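Local coordinates for protein alginate lyase (PDB 6KCW) that cleaves alginate, a polyuronate of brown algae and some bacteria, as a polysaccharide lyase thought to use one lysine as both catalytic base and catalytic acid, at residues F96-G101 and R196-D201; E100-T103 and W109-N112; M118-T123 and T213-S218; F130-Y135 and T188-T193. One frame throughout, in Å; residues are numbered along the deposited sequence.

Interaction 1 (F96-G101 and R196-D201); sequences FSIGEG and RWTTND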
loop_
_atom_site.group_PDB
_atom_site.type_symbol
_atom_site.label_atom_id
_atom_site.label_comp_id
_atom_site.label_asym_id
_atom_site.label_seq_id
_atom_site.Cartn_x
_atom_site.Cartn_y
_atom_site.Cartn_z
ATOM N N PHE A 96 1.020 2.461 -5.137
ATOM C CA PHE A 96 0.685 2.875 -6.490
ATOM C C PHE A 96 0.545 1.652 -7.373
ATOM O O PHE A 96 1.081 0.581 -7.075
ATOM C CB PHE A 96 1.746 3.815 -7.080
ATOM C CG PHE A 96 1.846 5.141 -6.366
ATOM C CD1 PHE A 96 0.910 6.139 -6.598
ATOM C CD2 PHE A 96 2.875 5.391 -5.470
ATOM C CE1 PHE A 96 0.997 7.363 -5.943
ATOM C CE2 PHE A 96 2.975 6.617 -4.817
ATOM C CZ PHE A 96 2.038 7.605 -5.059
ATOM N N SER A 97 -0.180 1.836 -8.479
ATOM C CA SER A 97 -0.371 0.803 -9.480
ATOM C C SER A 97 -0.149 1.384 -10.868
ATOM O O SER A 97 -0.791 2.367 -11.246
ATOM C CB SER A 97 -1.771 0.234 -9.414
ATOM O OG SER A 97 -2.624 1.190 -10.001
ATOM N N ILE A 98 0.709 0.735 -11.644
ATOM C CA ILE A 98 0.991 1.114 -13.023
ATOM C C ILE A 98 0.250 0.166 -13.957
ATOM O O ILE A 98 0.154 -1.038 -13.686
ATOM C CB ILE A 98 2.511 1.097 -13.285
ATOM C CG1 ILE A 98 3.171 2.280 -12.577
ATOM C CG2 ILE A 98 2.815 1.117 -14.769
ATOM C CD1 ILE A 98 4.676 2.351 -12.773
ATOM N N GLY A 99 -0.300 0.716 -15.044
ATOM C CA GLY A 99 -0.970 -0.091 -16.059
ATOM C C GLY A 99 -2.128 -0.906 -15.517
ATOM O O GLY A 99 -3.024 -0.393 -14.838
ATOM N N GLU A 100 -2.120 -2.203 -15.838
ATOM C CA GLU A 100 -3.129 -3.143 -15.350
ATOM C C GLU A 100 -3.042 -3.361 -13.839
ATOM O O GLU A 100 -3.886 -4.073 -13.287
ATOM C CB GLU A 100 -3.004 -4.494 -16.097
ATOM C CG GLU A 100 -3.721 -4.556 -17.466
ATOM C CD GLU A 100 -3.501 -5.870 -18.258
ATOM O OE1 GLU A 100 -3.641 -5.812 -19.501
ATOM O OE2 GLU A 100 -3.195 -6.948 -17.672
ATOM N N GLY A 101 -2.042 -2.780 -13.165
ATOM C CA GLY A 101 -1.892 -2.900 -11.720
ATOM C C GLY A 101 -1.762 -4.318 -11.190
ATOM O O GLY A 101 -2.520 -4.726 -10.308
ATOM N N ARG A 196 12.065 -2.090 -14.049
ATOM C CA ARG A 196 11.242 -2.112 -15.247
ATOM C C ARG A 196 9.839 -2.500 -14.809
ATOM O O ARG A 196 9.648 -3.577 -14.234
ATOM C CB ARG A 196 11.824 -3.092 -16.267
ATOM C CG ARG A 196 10.994 -3.340 -17.527
ATOM C CD ARG A 196 11.866 -3.946 -18.625
ATOM N NE ARG A 196 12.484 -5.201 -18.207
ATOM C CZ ARG A 196 13.069 -6.068 -19.039
ATOM N NH1 ARG A 196 13.125 -5.828 -20.351
ATOM N NH2 ARG A 196 13.588 -7.193 -18.560
ATOM N N TRP A 197 8.874 -1.598 -15.019
ATOM C CA TRP A 197 7.483 -1.871 -14.671
ATOM C C TRP A 197 6.738 -2.566 -15.797
ATOM O O TRP A 197 5.985 -3.514 -15.553
ATOM C CB TRP A 197 6.729 -0.584 -14.334
ATOM C CG TRP A 197 7.244 0.129 -13.146
ATOM C CD1 TRP A 197 7.993 1.250 -13.145
ATOM C CD2 TRP A 197 7.039 -0.228 -11.771
ATOM N NE1 TRP A 197 8.281 1.620 -11.858
ATOM C CE2 TRP A 197 7.703 0.730 -10.993
ATOM C CE3 TRP A 197 6.355 -1.266 -11.129
ATOM C CZ2 TRP A 197 7.714 0.689 -9.596
ATOM C CZ3 TRP A 197 6.367 -1.312 -9.751
ATOM C CH2 TRP A 197 7.045 -0.338 -8.996
ATOM N N THR A 198 6.928 -2.086 -17.024
ATOM C CA THR A 198 6.134 -2.497 -18.167
ATOM C C THR A 198 7.042 -2.641 -19.380
ATOM O O THR A 198 8.112 -2.020 -19.458
ATOM C CB THR A 198 5.032 -1.464 -18.461
ATOM O OG1 THR A 198 5.634 -0.190 -18.707
ATOM C CG2 THR A 198 4.090 -1.309 -17.270
ATOM N N THR A 199 6.613 -3.475 -20.338
ATOM C CA THR A 199 7.170 -3.413 -21.680
ATOM C C THR A 199 6.176 -2.886 -22.707
ATOM O O THR A 199 6.578 -2.587 -23.839
ATOM C CB THR A 199 7.714 -4.781 -22.123
ATOM O OG1 THR A 199 6.799 -5.820 -21.762
ATOM C CG2 THR A 199 9.072 -5.048 -21.467
ATOM N N ASN A 200 4.910 -2.728 -22.328
ATOM C CA ASN A 200 3.882 -2.108 -23.159
ATOM C C ASN A 200 3.732 -0.646 -22.747
ATOM O O ASN A 200 3.250 -0.360 -21.644
ATOM C CB ASN A 200 2.558 -2.849 -22.995
ATOM C CG ASN A 200 1.403 -2.147 -23.684
ATOM O OD1 ASN A 200 1.579 -1.436 -24.668
ATOM N ND2 ASN A 200 0.195 -2.349 -23.157
ATOM N N ASP A 201 4.117 0.277 -23.645
ATOM C CA ASP A 201 4.064 1.711 -23.358
ATOM C C ASP A 201 2.644 2.229 -23.143
ATOM O O ASP A 201 2.477 3.276 -22.523
ATOM C CB ASP A 201 4.704 2.524 -24.488
ATOM C CG ASP A 201 6.221 2.494 -24.460
ATOM O OD1 ASP A 201 6.798 2.261 -23.381
ATOM O OD2 ASP A 201 6.835 2.713 -25.533
#

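Interaction 2 (E100-T103 and W109-N112); sequences EGNT and WDGN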
loop_
_atom_site.group_PDB
_atom_site.type_symbol
_atom_site.label_atom_id
_atom_site.label_comp_id
_atom_site.label_asym_id
_atom_site.label_seq_id
_atom_site.Cartn_x
_atom_site.Cartn_y
_atom_site.Cartn_z
ATOM N N GLU A 100 -2.120 -2.203 -15.838
ATOM C CA GLU A 100 -3.129 -3.143 -15.350
ATOM C C GLU A 100 -3.042 -3.361 -13.839
ATOM O O GLU A 100 -3.886 -4.073 -13.287
ATOM C CB GLU A 100 -3.004 -4.494 -16.097
ATOM C CG GLU A 100 -3.721 -4.556 -17.466
ATOM C CD GLU A 100 -3.501 -5.870 -18.258
ATOM O OE1 GLU A 100 -3.641 -5.812 -19.501
ATOM O OE2 GLU A 100 -3.195 -6.948 -17.672
ATOM N N GLY A 101 -2.042 -2.780 -13.165
ATOM C CA GLY A 101 -1.892 -2.900 -11.720
ATOM C C GLY A 101 -1.762 -4.318 -11.190
ATOM O O GLY A 101 -2.520 -4.726 -10.308
ATOM N N ASN A 102 -0.792 -5.072 -11.702
ATOM C CA ASN A 102 -0.692 -6.486 -11.368
ATOM C C ASN A 102 -0.528 -6.710 -9.869
ATOM O O ASN A 102 0.277 -6.045 -9.202
ATOM C CB ASN A 102 0.447 -7.124 -12.154
ATOM C CG ASN A 102 0.116 -7.213 -13.621
ATOM O OD1 ASN A 102 -0.071 -6.182 -14.267
ATOM N ND2 ASN A 102 -0.036 -8.442 -14.146
ATOM N N THR A 103 -1.367 -7.606 -9.352
ATOM C CA THR A 103 -1.403 -8.085 -7.972
ATOM C C THR A 103 -1.924 -9.519 -8.011
ATOM O O THR A 103 -2.144 -10.090 -9.084
ATOM C CB THR A 103 -2.319 -7.244 -7.062
ATOM O OG1 THR A 103 -3.680 -7.419 -7.473
ATOM C CG2 THR A 103 -1.984 -5.768 -7.091
ATOM N N TRP A 109 4.848 -10.258 -15.554
ATOM C CA TRP A 109 5.599 -10.837 -16.668
ATOM C C TRP A 109 5.000 -10.491 -18.025
ATOM O O TRP A 109 5.728 -10.461 -19.027
ATOM C CB TRP A 109 5.678 -12.352 -16.518
ATOM C CG TRP A 109 6.409 -12.793 -15.307
ATOM C CD1 TRP A 109 7.340 -12.085 -14.615
ATOM C CD2 TRP A 109 6.278 -14.054 -14.633
ATOM N NE1 TRP A 109 7.801 -12.823 -13.551
ATOM C CE2 TRP A 109 7.159 -14.034 -13.538
ATOM C CE3 TRP A 109 5.504 -15.197 -14.853
ATOM C CZ2 TRP A 109 7.287 -15.115 -12.663
ATOM C CZ3 TRP A 109 5.628 -16.257 -13.976
ATOM C CH2 TRP A 109 6.516 -16.211 -12.903
ATOM N N ASP A 110 3.691 -10.238 -18.097
ATOM C CA ASP A 110 3.090 -9.931 -19.389
ATOM C C ASP A 110 3.356 -8.503 -19.829
ATOM O O ASP A 110 2.836 -8.085 -20.866
ATOM C CB ASP A 110 1.577 -10.224 -19.376
ATOM C CG ASP A 110 0.772 -9.258 -18.505
ATOM O OD1 ASP A 110 1.379 -8.441 -17.790
ATOM O OD2 ASP A 110 -0.489 -9.348 -18.518
ATOM N N GLY A 111 4.146 -7.753 -19.059
ATOM C CA GLY A 111 4.595 -6.435 -19.464
ATOM C C GLY A 111 3.530 -5.363 -19.477
ATOM O O GLY A 111 3.761 -4.287 -20.048
ATOM N N ASN A 112 2.383 -5.610 -18.835
ATOM C CA ASN A 112 1.213 -4.744 -18.904
ATOM C C ASN A 112 0.877 -4.057 -17.584
ATOM O O ASN A 112 -0.130 -3.345 -17.521
ATOM C CB ASN A 112 -0.026 -5.548 -19.367
ATOM C CG ASN A 112 0.113 -6.105 -20.780
ATOM O OD1 ASN A 112 0.792 -5.528 -21.623
ATOM N ND2 ASN A 112 -0.545 -7.229 -21.043
#

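Interaction 3 (M118-T123 and T213-S218); sequences MMWYQT and TFRGGS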
loop_
_atom_site.group_PDB
_atom_site.type_symbol
_atom_site.label_atom_id
_atom_site.label_comp_id
_atom_site.label_asym_id
_atom_site.label_seq_id
_atom_site.Cartn_x
_atom_site.Cartn_y
_atom_site.Cartn_z
ATOM N N MET A 118 3.187 -2.242 0.121
ATOM C CA MET A 118 4.008 -2.591 1.271
ATOM C C MET A 118 3.247 -3.563 2.158
ATOM O O MET A 118 2.016 -3.506 2.256
ATOM C CB MET A 118 4.420 -1.339 2.089
ATOM C CG MET A 118 5.456 -1.619 3.192
ATOM S SD MET A 118 6.016 -0.159 4.107
ATOM C CE MET A 118 4.507 0.267 5.005
ATOM N N MET A 119 3.995 -4.456 2.807
ATOM C CA MET A 119 3.420 -5.445 3.704
ATOM C C MET A 119 4.114 -5.397 5.056
ATOM O O MET A 119 5.240 -4.914 5.184
ATOM C CB MET A 119 3.550 -6.868 3.155
ATOM C CG MET A 119 2.817 -7.131 1.875
ATOM S SD MET A 119 2.924 -8.889 1.492
ATOM C CE MET A 119 2.152 -9.693 2.897
ATOM N N TRP A 120 3.421 -5.907 6.071
ATOM C CA TRP A 120 4.095 -6.433 7.245
ATOM C C TRP A 120 4.115 -7.955 7.125
ATOM O O TRP A 120 3.346 -8.546 6.360
ATOM C CB TRP A 120 3.423 -5.960 8.541
ATOM C CG TRP A 120 2.281 -6.788 8.982
ATOM C CD1 TRP A 120 2.323 -7.841 9.846
ATOM C CD2 TRP A 120 0.911 -6.638 8.594
ATOM N NE1 TRP A 120 1.064 -8.366 10.015
ATOM C CE2 TRP A 120 0.178 -7.648 9.254
ATOM C CE3 TRP A 120 0.234 -5.757 7.745
ATOM C CZ2 TRP A 120 -1.202 -7.794 9.098
ATOM C CZ3 TRP A 120 -1.136 -5.901 7.593
ATOM C CH2 TRP A 120 -1.838 -6.912 8.269
ATOM N N TYR A 121 5.044 -8.587 7.840
ATOM C CA TYR A 121 5.311 -10.000 7.599
ATOM C C TYR A 121 5.975 -10.610 8.827
ATOM O O TYR A 121 6.839 -9.978 9.444
ATOM C CB TYR A 121 6.203 -10.176 6.363
ATOM C CG TYR A 121 6.372 -11.609 5.869
ATOM C CD1 TYR A 121 5.394 -12.222 5.101
ATOM C CD2 TYR A 121 7.539 -12.326 6.130
ATOM C CE1 TYR A 121 5.556 -13.519 4.637
ATOM C CE2 TYR A 121 7.710 -13.624 5.666
ATOM C CZ TYR A 121 6.713 -14.214 4.926
ATOM O OH TYR A 121 6.877 -15.500 4.464
ATOM N N GLN A 122 5.575 -11.843 9.162
ATOM C CA GLN A 122 6.150 -12.576 10.285
ATOM C C GLN A 122 6.769 -13.879 9.800
ATOM O O GLN A 122 6.112 -14.682 9.118
ATOM C CB GLN A 122 5.115 -12.861 11.379
ATOM C CG GLN A 122 5.673 -13.767 12.473
ATOM C CD GLN A 122 4.968 -13.615 13.797
ATOM O OE1 GLN A 122 5.586 -13.737 14.852
ATOM N NE2 GLN A 122 3.667 -13.346 13.757
ATOM N N THR A 123 8.034 -14.082 10.158
ATOM C CA THR A 123 8.768 -15.275 9.771
ATOM C C THR A 123 8.406 -16.435 10.680
ATOM O O THR A 123 8.033 -16.242 11.838
ATOM C CB THR A 123 10.276 -15.034 9.863
ATOM O OG1 THR A 123 10.621 -14.706 11.222
ATOM C CG2 THR A 123 10.694 -13.901 8.940
ATOM N N THR A 213 -5.458 -2.516 3.070
ATOM C CA THR A 213 -5.283 -2.970 4.450
ATOM C C THR A 213 -6.015 -4.297 4.576
ATOM O O THR A 213 -7.227 -4.316 4.813
ATOM C CB THR A 213 -5.823 -1.972 5.456
ATOM O OG1 THR A 213 -5.318 -0.662 5.159
ATOM C CG2 THR A 213 -5.396 -2.370 6.867
ATOM N N PHE A 214 -5.290 -5.403 4.410
ATOM C CA PHE A 214 -5.906 -6.718 4.514
ATOM C C PHE A 214 -4.845 -7.762 4.834
ATOM O O PHE A 214 -3.651 -7.566 4.584
ATOM C CB PHE A 214 -6.669 -7.076 3.238
ATOM C CG PHE A 214 -5.796 -7.300 2.025
ATOM C CD1 PHE A 214 -5.381 -6.232 1.237
ATOM C CD2 PHE A 214 -5.436 -8.596 1.642
ATOM C CE1 PHE A 214 -4.614 -6.450 0.099
ATOM C CE2 PHE A 214 -4.662 -8.821 0.517
ATOM C CZ PHE A 214 -4.250 -7.748 -0.259
ATOM N N ARG A 215 -5.302 -8.863 5.423
ATOM C CA ARG A 215 -4.444 -9.995 5.732
ATOM C C ARG A 215 -4.353 -10.930 4.529
ATOM O O ARG A 215 -5.326 -11.118 3.792
ATOM C CB ARG A 215 -4.964 -10.761 6.948
ATOM C CG ARG A 215 -4.947 -9.984 8.250
ATOM C CD ARG A 215 -5.134 -10.920 9.435
ATOM N NE ARG A 215 -5.322 -10.189 10.676
ATOM C CZ ARG A 215 -4.346 -9.861 11.523
ATOM N NH1 ARG A 215 -3.086 -10.206 11.276
ATOM N NH2 ARG A 215 -4.635 -9.189 12.622
ATOM N N GLY A 216 -3.178 -11.517 4.335
ATOM C CA GLY A 216 -2.950 -12.404 3.216
ATOM C C GLY A 216 -2.041 -11.800 2.166
ATOM O O GLY A 216 -1.796 -10.599 2.183
ATOM N N GLY A 217 -1.517 -12.619 1.259
ATOM C CA GLY A 217 -1.717 -14.056 1.292
ATOM C C GLY A 217 -3.049 -14.513 0.749
ATOM O O GLY A 217 -3.960 -13.710 0.535
ATOM N N SER A 218 -3.167 -15.821 0.548
ATOM C CA SER A 218 -4.343 -16.387 -0.082
ATOM C C SER A 218 -4.971 -17.540 0.689
ATOM O O SER A 218 -6.121 -17.887 0.401
ATOM C CB SER A 218 -4.001 -16.857 -1.504
ATOM O OG SER A 218 -5.044 -17.655 -2.027
#

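Interaction 4 (F130-Y135 and T188-T193); sequences FQPYIY and TTVLDT. With PO4 (phosphate ion), chain B.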
loop_
_atom_site.group_PDB
_atom_site.type_symbol
_atom_site.label_atom_id
_atom_site.label_comp_id
_atom_site.label_asym_id
_atom_site.label_seq_id
_atom_site.Cartn_x
_atom_site.Cartn_y
_atom_site.Cartn_z
ATOM N N PHE A 130 8.384 -4.664 8.159
ATOM C CA PHE A 130 7.867 -4.162 6.897
ATOM C C PHE A 130 8.669 -4.775 5.748
ATOM O O PHE A 130 9.799 -5.233 5.925
ATOM C CB PHE A 130 7.946 -2.627 6.852
ATOM C CG PHE A 130 6.924 -1.931 7.715
ATOM C CD1 PHE A 130 5.566 -2.072 7.456
ATOM C CD2 PHE A 130 7.319 -1.124 8.768
ATOM C CE1 PHE A 130 4.617 -1.440 8.230
ATOM C CE2 PHE A 130 6.367 -0.473 9.553
ATOM C CZ PHE A 130 5.004 -0.644 9.278
ATOM N N GLN A 131 8.062 -4.808 4.560
ATOM C CA GLN A 131 8.781 -5.332 3.407
ATOM C C GLN A 131 8.126 -4.782 2.159
ATOM O O GLN A 131 6.890 -4.735 2.091
ATOM C CB GLN A 131 8.789 -6.872 3.370
ATOM C CG GLN A 131 7.461 -7.536 2.932
ATOM C CD GLN A 131 7.509 -9.072 2.895
ATOM O OE1 GLN A 131 8.445 -9.693 3.406
ATOM N NE2 GLN A 131 6.495 -9.683 2.281
ATOM N N PRO A 132 8.895 -4.345 1.171
ATOM C CA PRO A 132 8.303 -4.038 -0.132
ATOM C C PRO A 132 7.570 -5.257 -0.668
ATOM O O PRO A 132 7.842 -6.399 -0.289
ATOM C CB PRO A 132 9.511 -3.692 -1.014
ATOM C CG PRO A 132 10.664 -3.483 -0.060
ATOM C CD PRO A 132 10.366 -4.289 1.160
ATOM N N TYR A 133 6.626 -5.000 -1.568
ATOM C CA TYR A 133 5.831 -6.068 -2.174
ATOM C C TYR A 133 5.456 -5.590 -3.577
ATOM O O TYR A 133 4.395 -5.000 -3.782
ATOM C CB TYR A 133 4.606 -6.400 -1.333
ATOM C CG TYR A 133 4.040 -7.752 -1.663
ATOM C CD1 TYR A 133 4.706 -8.908 -1.276
ATOM C CD2 TYR A 133 2.861 -7.882 -2.382
ATOM C CE1 TYR A 133 4.220 -10.148 -1.578
ATOM C CE2 TYR A 133 2.361 -9.128 -2.690
ATOM C CZ TYR A 133 3.044 -10.258 -2.282
ATOM O OH TYR A 133 2.562 -11.508 -2.591
ATOM N N ILE A 134 6.343 -5.842 -4.532
ATOM C CA ILE A 134 6.288 -5.206 -5.841
ATOM C C ILE A 134 5.996 -6.265 -6.899
ATOM O O ILE A 134 6.713 -7.265 -7.007
ATOM C CB ILE A 134 7.598 -4.465 -6.157
ATOM C CG1 ILE A 134 8.059 -3.656 -4.949
ATOM C CG2 ILE A 134 7.401 -3.498 -7.295
ATOM C CD1 ILE A 134 7.020 -2.712 -4.457
ATOM N N TYR A 135 4.921 -6.063 -7.655
ATOM C CA TYR A 135 4.754 -6.745 -8.928
ATOM C C TYR A 135 5.354 -5.830 -9.984
ATOM O O TYR A 135 5.134 -4.614 -9.950
ATOM C CB TYR A 135 3.280 -7.052 -9.232
ATOM C CG TYR A 135 2.636 -8.077 -8.308
ATOM C CD1 TYR A 135 2.237 -7.722 -7.032
ATOM C CD2 TYR A 135 2.405 -9.392 -8.722
ATOM C CE1 TYR A 135 1.648 -8.634 -6.174
ATOM C CE2 TYR A 135 1.811 -10.325 -7.863
ATOM C CZ TYR A 135 1.437 -9.932 -6.583
ATOM O OH TYR A 135 0.846 -10.814 -5.686
ATOM N N THR A 188 14.778 6.149 6.683
ATOM C CA THR A 188 15.721 5.084 6.343
ATOM C C THR A 188 15.281 4.400 5.055
ATOM O O THR A 188 14.108 4.036 4.914
ATOM C CB THR A 188 15.801 4.052 7.474
ATOM O OG1 THR A 188 16.452 4.631 8.619
ATOM C CG2 THR A 188 16.549 2.788 7.014
ATOM N N THR A 189 16.216 4.224 4.125
ATOM C CA THR A 189 15.911 3.558 2.861
ATOM C C THR A 189 15.574 2.084 3.087
ATOM O O THR A 189 16.367 1.330 3.659
ATOM C CB THR A 189 17.085 3.685 1.891
ATOM O OG1 THR A 189 17.238 5.055 1.503
ATOM C CG2 THR A 189 16.872 2.842 0.627
ATOM N N VAL A 190 14.397 1.672 2.635
ATOM C CA VAL A 190 14.035 0.261 2.681
ATOM C C VAL A 190 14.333 -0.318 1.312
ATOM O O VAL A 190 15.093 -1.285 1.176
ATOM C CB VAL A 190 12.559 0.060 3.061
ATOM C CG1 VAL A 190 12.259 -1.418 3.261
ATOM C CG2 VAL A 190 12.236 0.849 4.316
ATOM N N LEU A 191 13.738 0.281 0.289
ATOM C CA LEU A 191 13.958 -0.109 -1.093
ATOM C C LEU A 191 14.147 1.158 -1.904
ATOM O O LEU A 191 13.327 2.078 -1.809
ATOM C CB LEU A 191 12.781 -0.918 -1.644
ATOM C CG LEU A 191 12.857 -1.238 -3.137
ATOM C CD1 LEU A 191 13.908 -2.309 -3.393
ATOM C CD2 LEU A 191 11.497 -1.664 -3.693
ATOM N N ASP A 192 15.224 1.209 -2.694
ATOM C CA ASP A 192 15.433 2.315 -3.631
ATOM C C ASP A 192 16.178 1.726 -4.828
ATOM O O ASP A 192 17.408 1.726 -4.871
ATOM C CB ASP A 192 16.197 3.469 -2.987
ATOM C CG ASP A 192 16.594 4.550 -3.990
ATOM O OD1 ASP A 192 15.893 4.716 -5.012
ATOM O OD2 ASP A 192 17.620 5.234 -3.761
ATOM N N THR A 193 15.417 1.205 -5.787
ATOM C CA THR A 193 15.987 0.493 -6.919
ATOM C C THR A 193 15.437 1.027 -8.233
ATOM O O THR A 193 14.275 1.440 -8.321
ATOM C CB THR A 193 15.699 -1.008 -6.866
ATOM O OG1 THR A 193 16.216 -1.625 -8.056
ATOM C CG2 THR A 193 14.210 -1.250 -6.815
HETATM P P PO4 B . -0.980 -10.985 -3.629
HETATM O O1 PO4 B . -1.873 -9.772 -3.568
HETATM O O2 PO4 B . -1.785 -12.168 -4.122
HETATM O O3 PO4 B . -0.479 -11.362 -2.253
HETATM O O4 PO4 B . 0.172 -10.729 -4.613
#

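Interaction 1 (F96-G101 and R196-D201)
At one end of the core between two stacked sheets, Ile98 near the end of strand 94-99 meets Trp197 and Thr198, which lie in the loop after strand 188-195. Methyl CD1 of Ile98 stands over one face of the indole. It lies 3.5 Å from the centroid of the Trp197 five-membered ring and 12° off its normal, a CH-pi contact in which Ile98 CD1 comes to 3.4 Å from Trp197 CG. A fully extended chi2 of 180° carries this methyl outward from the strand, and the two side chains cross at about a right angle. In the concanavalin-like beta-sandwich expected of this family, Trp197 packs over the apolar interior near the end of strand 94-99; Ile169 also packs on both Ile98 and Trp197, while the indole NE1 makes weak hydrogen bonds to backbone carbonyls of Lys170 and Arg180. The other branch of Ile98, CG2, rests against Thr198 CG2 at 3.7 Å, so threonine gives its methyl to the core, while its backbone N is held by Asn172 OD1. Just past Ile98 the strand reverses in a type II' turn, closed by Gly101 N to Ile98 O at 2.9 Å; Gly99 takes the positive phi, 58°, that this turn needs at its second residue.

Interaction 2 (E100-T103 and W109-N112)
Glu100 and Asn112 bring the two ends of a long loop together, their CA atoms 5.8 Å apart. Glu100 N donates to Asn112 O at 2.8 Å in an almost straight bond (174°), two residues on along each chain from the strand bonding of Ile98 with Gly114. Gly101 and Gly111 both have positive phi, which glycine accommodates readily. Beside this bond the side chains of Glu100 and Asn112 run in the same direction, with Glu100 OE1 3.6 Å from Asn112 CB and the carboxylate and amide planes 51° apart. Asp110 has its CG between its own backbone N and carbonyl carbon (chi1 70°), which turns the carboxylate back over the chain: OD1 of Asp110 accepts from Asn112 N at 3.2 Å, the donor lying well above the carboxylate plane. Asp110 OD2 lies 3.7 Å from Glu100 OE2, an unfavourable approach of like charges that solvent at this exposed site probably screens. Deeper in, Asn102 directs its amide toward Asp110, but ND2 bonds to Asp106 O, and so ties the loop to its own middle. An Asx turn at Asp110 and the backbone bond from Glu100 close the loop where it leads back into strand 113-122, which pairs antiparallel with strand 94-99.

Interaction 3 (M118-T123 and T213-S218)
Trp120 reaches from strand 113-122 toward Phe214 and Arg215 on strand 206-215. The strands belong to one sheet but are not neighbours: strand 89-92 runs between them, and the closest CA atoms, those of Met119 and Thr213, are 9.1 Å apart. From CB, the Trp120 side chain sets out with CG between its backbone N and carbonyl carbon (chi1 85°), and this directs the indole across the intervening strand. Partway along, NE1 finds its hydrogen-bond acceptor in Trp86 O. Further out, Trp120 CZ2 approaches Arg215 NH1 to 3.8 Å. The nitrogen lies at the rim of the indole, in its plane, and the guanidinium is turned 82° from the ring, so the nitrogen meets the ring's C-H edge and not its pi face, and this is no cation-pi stack. At the tip, CH2 of Trp120 comes to 4.2 Å from Phe214 O. Phe80 and Phe84 meet the indole edge-to-face, which suits a large flat side chain in the sandwich interior. The extended Arg215 side chain takes NH1 to Asp85 O, beside the carbonyl that receives the indole N-H. Met119 leaves the opposite face of its strand; its methyl CE ends 4.1 Å from Gly216 O, a loose van der Waals approach, while that carbonyl accepts from Lys91 NZ. Between the two segments there is thus no hydrogen bond or salt bridge, mainly van der Waals contact, and Trp120 NE1 and Arg215 NH1 are satisfied by backbone carbonyls of Trp86 and Asp85, which couples both side chains to that loop.

Interaction 4 (F130-Y135 and T188-T193)
Val190, where strand 188-195 turns a corner, is the first residue of its segment to touch strand 128-135. Its branch CG1, anti to the backbone N (chi1 -173°), meets Pro132 CD at 4.0 Å. Val190 and Leu191 share Ile183 as their partner on the neighbouring strand, a classic beta bulge that lets two consecutive side chains face the core. Leu191 follows and makes the broader contact: its CB lies 3.7 Å from Pro132 CG, and its CD2 reaches 3.9 Å from Pro132 CB. The same methyl, Leu191 CD2, extends to Ile134 CG1 at 4.2 Å. Proline suits its place, offering a compact apolar ring to the opposing sheet, and no backbone N-H to satisfy. Pro132 and Ile134 look inward; Tyr133, between them, points the other way, toward a phosphate probably taken from the crystallisation liquor. Phosphate O4 is modelled 1.3 Å from Tyr135 OH, which is chemically implausible, so the ion's placement is doubtful; as modelled, Tyr133 OH donates to phosphate O4 at 3.2 Å. In the model Lys91 NZ and Arg117 NH2 also hydrogen-bond the ion. One strand therefore has two chemistries: an apolar face that seals the sandwich through dispersion and burial, and a polar face beside Lys91 and Arg117 that probably borders an anion-accepting pocket, which may overlap the place where anionic alginate binds.

In the fold
Interactions 1 and 4 are both buried and apolar and lie between the sheets on the same flank, interaction 4 strand to strand and interaction 1 strand to the loop after strand 188-195; they meet where Trp197 CZ3 packs on Ile134 CG2 at 3.4 Å. Interaction 3 is also buried but stays within one sheet, spanning a strand, and it brings in charged and polar tips. Interaction 2 is the partly exposed one, governed by one backbone bond, an Asx turn and two carboxylates; it shares Glu100 and Gly101 with interaction 1, and Gly111 O probably receives the N-H groups of Thr199 and Asn200. Interactions 3 and 4 are knit by neighbouring strands, Met119 O probably accepting from Gln131 N.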